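Local coordinates for protein UL37 (Suid herpesvirus 1, PDB 4K70) that is an inner tegument protein of the herpesvirus particle thought to be essential in controlling viral trafficking, this chain being its N-terminal half, at residues R142-V147 and E221-R226; F214-A219 and E233-A238. All coordinates share one frame; numbering follows the deposited sequence.

Interaction 1 of 2, residues R142-V147 and E221-R226; sequences RSADDV and EFFHDR
Ala144 sets its methyl over one face of the Phe223 ring, and Asp145, the next residue along, brings a carboxylate oxygen to the rim of the same ring. Ala144 CB lies 4.1 Å from the centroid of the Phe223 ring and 29° off its normal, a CH-pi contact displaced toward the far end of the ring, where CZ is the nearest atom at 3.6 Å. Asp145 OD1 approaches in the plane of the ring, 3.1 Å from Phe223 CE2, so it meets the weakly positive C-H edge and not the pi face; the carboxylate itself is turned 23° from the ring. With CG anti to its carbonyl carbon (chi1 -70°), Phe223 swings its ring across to the 142-147 segment. Asn228 ND2, just beyond the segment, donates to the same Asp145 oxygen, consistent with the carboxylate being held there. Phe222 adds its carbonyl O, 3.9 Å from Ala144 CB, while its side chain turns off to pack on Leu194. One residue before Ala144, Ser143 is the N-cap of the short helix: its OG accepts from Asp146 N at 3.0 Å. Past Phe223 the backbone reverses, Arg226 N bonding to Phe223 O. The contact thus joins an N-capped helix start to the C-terminal part of helix 208-223, where the chain passes into a type II' beta turn, in the strand-free N-terminal half of UL37.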
loop_
_atom_site.group_PDB
_atom_site.type_symbol
_atom_site.label_atom_id
_atom_site.label_comp_id
_atom_site.label_asym_id
_atom_site.label_seq_id
_atom_site.Cartn_x
_atom_site.Cartn_y
_atom_site.Cartn_z
ATOM N N ARG A 142 2.283 -5.577 14.839
ATOM C CA ARG A 142 3.097 -6.476 14.032
ATOM C C ARG A 142 2.266 -7.682 13.649
ATOM O O ARG A 142 2.447 -8.268 12.576
ATOM C CB ARG A 142 4.347 -6.906 14.819
ATOM C CG ARG A 142 5.044 -8.166 14.301
ATOM C CD ARG A 142 6.261 -8.521 15.166
ATOM N NE ARG A 142 7.319 -7.516 15.062
ATOM C CZ ARG A 142 8.418 -7.487 15.816
ATOM N NH1 ARG A 142 8.615 -8.399 16.760
ATOM N NH2 ARG A 142 9.320 -6.530 15.632
ATOM N N SER A 143 1.336 -8.030 14.531
ATOM C CA SER A 143 0.593 -9.273 14.405
ATOM C C SER A 143 -0.894 -9.063 14.603
ATOM O O SER A 143 -1.317 -8.095 15.231
ATOM C CB SER A 143 1.084 -10.272 15.450
ATOM O OG SER A 143 0.937 -9.736 16.756
ATOM N N ALA A 144 -1.682 -9.994 14.086
ATOM C CA ALA A 144 -3.116 -9.975 14.322
ATOM C C ALA A 144 -3.376 -10.007 15.835
ATOM O O ALA A 144 -4.267 -9.318 16.331
ATOM C CB ALA A 144 -3.770 -11.150 13.628
ATOM N N ASP A 145 -2.569 -10.788 16.560
ATOM C CA ASP A 145 -2.682 -10.887 18.015
ATOM C C ASP A 145 -2.530 -9.506 18.660
ATOM O O ASP A 145 -3.283 -9.151 19.562
ATOM C CB ASP A 145 -1.620 -11.842 18.594
ATOM C CG ASP A 145 -1.881 -13.307 18.255
ATOM O OD1 ASP A 145 -3.017 -13.653 17.897
ATOM O OD2 ASP A 145 -0.940 -14.128 18.364
ATOM N N ASP A 146 -1.551 -8.735 18.195
ATOM C CA ASP A 146 -1.321 -7.385 18.709
ATOM C C ASP A 146 -2.515 -6.458 18.468
ATOM O O ASP A 146 -2.919 -5.709 19.356
ATOM C CB ASP A 146 -0.084 -6.760 18.057
ATOM C CG ASP A 146 1.226 -7.257 18.660
ATOM O OD1 ASP A 146 1.249 -7.647 19.856
ATOM O OD2 ASP A 146 2.239 -7.239 17.926
ATOM N N VAL A 147 -3.067 -6.496 17.258
ATOM C CA VAL A 147 -4.180 -5.608 16.910
ATOM C C VAL A 147 -5.444 -5.936 17.688
ATOM O O VAL A 147 -6.185 -5.047 18.095
ATOM C CB VAL A 147 -4.509 -5.656 15.418
ATOM C CG1 VAL A 147 -5.792 -4.870 15.144
ATOM C CG2 VAL A 147 -3.357 -5.098 14.607
ATOM N N GLU A 221 -10.985 -14.291 8.615
ATOM C CA GLU A 221 -10.183 -13.409 7.770
ATOM C C GLU A 221 -8.760 -13.277 8.294
ATOM O O GLU A 221 -7.816 -13.118 7.528
ATOM C CB GLU A 221 -10.808 -12.007 7.703
ATOM C CG GLU A 221 -12.268 -11.952 7.236
ATOM C CD GLU A 221 -12.414 -11.736 5.740
ATOM O OE1 GLU A 221 -11.418 -11.943 5.010
ATOM O OE2 GLU A 221 -13.524 -11.359 5.298
ATOM N N PHE A 222 -8.611 -13.329 9.611
ATOM C CA PHE A 222 -7.324 -12.971 10.206
ATOM C C PHE A 222 -6.607 -14.015 11.049
ATOM O O PHE A 222 -5.424 -13.847 11.354
ATOM C CB PHE A 222 -7.482 -11.680 11.008
ATOM C CG PHE A 222 -7.937 -10.514 10.177
ATOM C CD1 PHE A 222 -7.040 -9.840 9.365
ATOM C CD2 PHE A 222 -9.262 -10.096 10.198
ATOM C CE1 PHE A 222 -7.450 -8.775 8.595
ATOM C CE2 PHE A 222 -9.672 -9.022 9.429
ATOM C CZ PHE A 222 -8.767 -8.364 8.631
ATOM N N PHE A 223 -7.295 -15.081 11.441
ATOM C CA PHE A 223 -6.652 -16.050 12.323
ATOM C C PHE A 223 -6.621 -17.460 11.773
ATOM O O PHE A 223 -5.767 -18.255 12.162
ATOM C CB PHE A 223 -7.267 -16.013 13.728
ATOM C CG PHE A 223 -6.936 -14.762 14.492
ATOM C CD1 PHE A 223 -7.715 -13.623 14.344
ATOM C CD2 PHE A 223 -5.831 -14.716 15.341
ATOM C CE1 PHE A 223 -7.410 -12.461 15.036
ATOM C CE2 PHE A 223 -5.519 -13.562 16.040
ATOM C CZ PHE A 223 -6.309 -12.428 15.891
ATOM N N HIS A 224 -7.524 -17.749 10.843
ATOM C CA HIS A 224 -7.695 -19.087 10.276
ATOM C C HIS A 224 -7.651 -20.168 11.347
ATOM O O HIS A 224 -8.614 -20.343 12.096
ATOM C CB HIS A 224 -6.664 -19.364 9.180
ATOM C CG HIS A 224 -6.827 -18.498 7.965
ATOM N ND1 HIS A 224 -7.403 -18.953 6.797
ATOM C CD2 HIS A 224 -6.488 -17.207 7.739
ATOM C CE1 HIS A 224 -7.409 -17.980 5.903
ATOM N NE2 HIS A 224 -6.861 -16.907 6.450
ATOM N N ASP A 225 -6.528 -20.874 11.432
ATOM C CA ASP A 225 -6.410 -21.993 12.365
ATOM C C ASP A 225 -5.629 -21.644 13.625
ATOM O O ASP A 225 -5.506 -22.462 14.535
ATOM C CB ASP A 225 -5.781 -23.206 11.682
ATOM C CG ASP A 225 -6.780 -23.987 10.849
ATOM O OD1 ASP A 225 -7.968 -24.039 11.235
ATOM O OD2 ASP A 225 -6.377 -24.546 9.807
ATOM N N ARG A 226 -5.110 -20.425 13.679
ATOM C CA ARG A 226 -4.353 -19.965 14.834
ATOM C C ARG A 226 -5.283 -19.503 15.943
ATOM O O ARG A 226 -6.038 -18.547 15.772
ATOM C CB ARG A 226 -3.446 -18.809 14.436
ATOM C CG ARG A 226 -2.816 -18.978 13.082
ATOM C CD ARG A 226 -1.936 -17.793 12.754
ATOM N NE ARG A 226 -0.786 -18.222 11.968
ATOM C CZ ARG A 226 -0.745 -18.200 10.641
ATOM N NH1 ARG A 226 -1.789 -17.749 9.946
ATOM N NH2 ARG A 226 0.342 -18.625 10.015
#

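Interaction 2 of 2, residues F214-A219 and E233-A238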
loop_
_atom_site.group_PDB
_atom_site.type_symbol
_atom_site.label_atom_id
_atom_site.label_comp_id
_atom_site.label_asym_id
_atom_site.label_seq_id
_atom_site.Cartn_x
_atom_site.Cartn_y
_atom_site.Cartn_z
ATOM N N PHE A 214 -19.479 -11.022 13.947
ATOM C CA PHE A 214 -18.257 -10.266 13.728
ATOM C C PHE A 214 -17.019 -11.042 14.185
ATOM O O PHE A 214 -16.013 -11.063 13.488
ATOM C CB PHE A 214 -18.310 -8.887 14.403
ATOM C CG PHE A 214 -18.866 -7.805 13.520
ATOM C CD1 PHE A 214 -18.133 -7.332 12.439
ATOM C CD2 PHE A 214 -20.123 -7.269 13.763
ATOM C CE1 PHE A 214 -18.647 -6.340 11.612
ATOM C CE2 PHE A 214 -20.639 -6.266 12.951
ATOM C CZ PHE A 214 -19.900 -5.805 11.871
ATOM N N ALA A 215 -17.104 -11.681 15.348
ATOM C CA ALA A 215 -15.998 -12.503 15.854
ATOM C C ALA A 215 -15.628 -13.587 14.855
ATOM O O ALA A 215 -14.445 -13.855 14.632
ATOM C CB ALA A 215 -16.352 -13.127 17.198
ATOM N N LEU A 216 -16.642 -14.202 14.249
ATOM C CA LEU A 216 -16.402 -15.223 13.241
ATOM C C LEU A 216 -15.723 -14.654 12.012
ATOM O O LEU A 216 -14.815 -15.279 11.465
ATOM C CB LEU A 216 -17.691 -15.944 12.852
ATOM C CG LEU A 216 -18.305 -16.771 13.982
ATOM C CD1 LEU A 216 -19.521 -17.572 13.482
ATOM C CD2 LEU A 216 -17.245 -17.686 14.575
ATOM N N THR A 217 -16.142 -13.474 11.565
ATOM C CA THR A 217 -15.446 -12.854 10.433
ATOM C C THR A 217 -13.960 -12.628 10.759
ATOM O O THR A 217 -13.091 -12.780 9.896
ATOM C CB THR A 217 -16.094 -11.525 9.957
ATOM O OG1 THR A 217 -15.857 -10.485 10.921
ATOM C CG2 THR A 217 -17.607 -11.692 9.702
ATOM N N ILE A 218 -13.676 -12.280 12.008
ATOM C CA ILE A 218 -12.298 -12.021 12.421
ATOM C C ILE A 218 -11.505 -13.332 12.453
ATOM O O ILE A 218 -10.371 -13.406 11.966
ATOM C CB ILE A 218 -12.240 -11.342 13.798
ATOM C CG1 ILE A 218 -12.816 -9.925 13.713
ATOM C CG2 ILE A 218 -10.792 -11.288 14.314
ATOM C CD1 ILE A 218 -13.179 -9.325 15.067
ATOM N N ALA A 219 -12.104 -14.366 13.023
ATOM C CA ALA A 219 -11.447 -15.668 13.081
ATOM C C ALA A 219 -11.108 -16.127 11.669
ATOM O O ALA A 219 -9.996 -16.589 11.408
ATOM C CB ALA A 219 -12.327 -16.685 13.795
ATOM N N GLU A 233 -12.686 -16.316 23.828
ATOM C CA GLU A 233 -13.539 -15.925 24.951
ATOM C C GLU A 233 -14.625 -14.953 24.524
ATOM O O GLU A 233 -15.741 -14.966 25.046
ATOM C CB GLU A 233 -12.721 -15.237 26.044
ATOM C CG GLU A 233 -11.598 -16.061 26.624
ATOM C CD GLU A 233 -10.727 -15.232 27.546
ATOM O OE1 GLU A 233 -9.585 -15.653 27.838
ATOM O OE2 GLU A 233 -11.191 -14.150 27.968
ATOM N N GLN A 234 -14.291 -14.072 23.600
ATOM C CA GLN A 234 -15.242 -13.044 23.222
ATOM C C GLN A 234 -16.338 -13.606 22.330
ATOM O O GLN A 234 -17.487 -13.199 22.435
ATOM C CB GLN A 234 -14.542 -11.863 22.565
ATOM C CG GLN A 234 -14.023 -10.850 23.560
ATOM C CD GLN A 234 -13.193 -9.778 22.895
ATOM O OE1 GLN A 234 -13.489 -8.593 23.005
ATOM N NE2 GLN A 234 -12.142 -10.192 22.198
ATOM N N PHE A 235 -15.994 -14.545 21.459
ATOM C CA PHE A 235 -17.042 -15.219 20.706
ATOM C C PHE A 235 -17.973 -16.015 21.620
ATOM O O PHE A 235 -19.198 -15.947 21.485
ATOM C CB PHE A 235 -16.486 -16.140 19.632
ATOM C CG PHE A 235 -17.549 -16.972 18.972
ATOM C CD1 PHE A 235 -18.380 -16.419 18.017
ATOM C CD2 PHE A 235 -17.737 -18.299 19.336
ATOM C CE1 PHE A 235 -19.375 -17.181 17.418
ATOM C CE2 PHE A 235 -18.727 -19.061 18.745
ATOM C CZ PHE A 235 -19.545 -18.502 17.782
ATOM N N ALA A 236 -17.389 -16.776 22.543
ATOM C CA ALA A 236 -18.162 -17.630 23.441
ATOM C C ALA A 236 -19.174 -16.843 24.275
ATOM O O ALA A 236 -20.323 -17.249 24.414
ATOM C CB ALA A 236 -17.230 -18.436 24.339
ATOM N N GLU A 237 -18.746 -15.705 24.806
ATOM C CA GLU A 237 -19.610 -14.874 25.624
ATOM C C GLU A 237 -20.795 -14.372 24.802
ATOM O O GLU A 237 -21.937 -14.329 25.278
ATOM C CB GLU A 237 -18.815 -13.687 26.180
ATOM C CG GLU A 237 -19.674 -12.584 26.780
ATOM C CD GLU A 237 -18.848 -11.402 27.264
ATOM O OE1 GLU A 237 -17.761 -11.630 27.835
ATOM O OE2 GLU A 237 -19.284 -10.244 27.071
ATOM N N ALA A 238 -20.522 -13.993 23.561
ATOM C CA ALA A 238 -21.573 -13.445 22.712
ATOM C C ALA A 238 -22.489 -14.566 22.254
ATOM O O ALA A 238 -23.712 -14.407 22.235
ATOM C CB ALA A 238 -20.981 -12.702 21.527
#
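Phe235 reaches from helix 229-240 to two neighbours on helix 208-223, Ala215 and Leu216, and both contacts are apolar. The first is CH-pi packing: Leu216 CD2 sits over one face of the Phe235 ring, 4.0 Å from the centroid and 28° off the normal. It leans toward one side of the ring, with Phe235 CE1 at 3.6 Å, and Leu216 CG comes equally near that same carbon. The second is aliphatic contact near the root of the ring, where Ala215 CB meets Phe235 CB at 3.9 Å and also lies at the ring edge, close to its plane. A chi1 of 173° extends the Phe235 ring away from its own backbone N and past the small alanine to Leu216. Ala215 and Phe235 have their CA atoms 5.7 Å apart, a close approach that a methyl side chain allows. Ala268 of helix 260-271 touches both Leu216 and Phe235, making this a three-helix junction. Within 214-219, Thr217 OG1 donates to Phe214 O, in the carbonyl plane and on a lone pair, alongside the backbone bond from Ile218 N. With no hydrogen bond joining the two segments, their contact rests on burial of apolar surface and van der Waals contact, CH-pi included.

Overall arrangement
From the N terminus, the chain passes through 142-147 at the start of helix 144-149, then 214-219 and 221-226 on helix 208-223, and finally 233-238 on helix 229-240. Interaction 1 closes a long, largely helical excursion, with 73 residues between its segments; interaction 2 closes a short one of 13 across the turn that joins helices 208-223 and 229-240. The segments alternate, so the two loops cross, sharing helix 208-223. That helix contacts helix 229-240 along its body and helix 144-149 at its C-terminal end. The centres lie 13 Å apart, and the contacts meet where Phe223 CD1 packs 3.6 Å from Ile218 O. Helix 191-201 lies against residues of both.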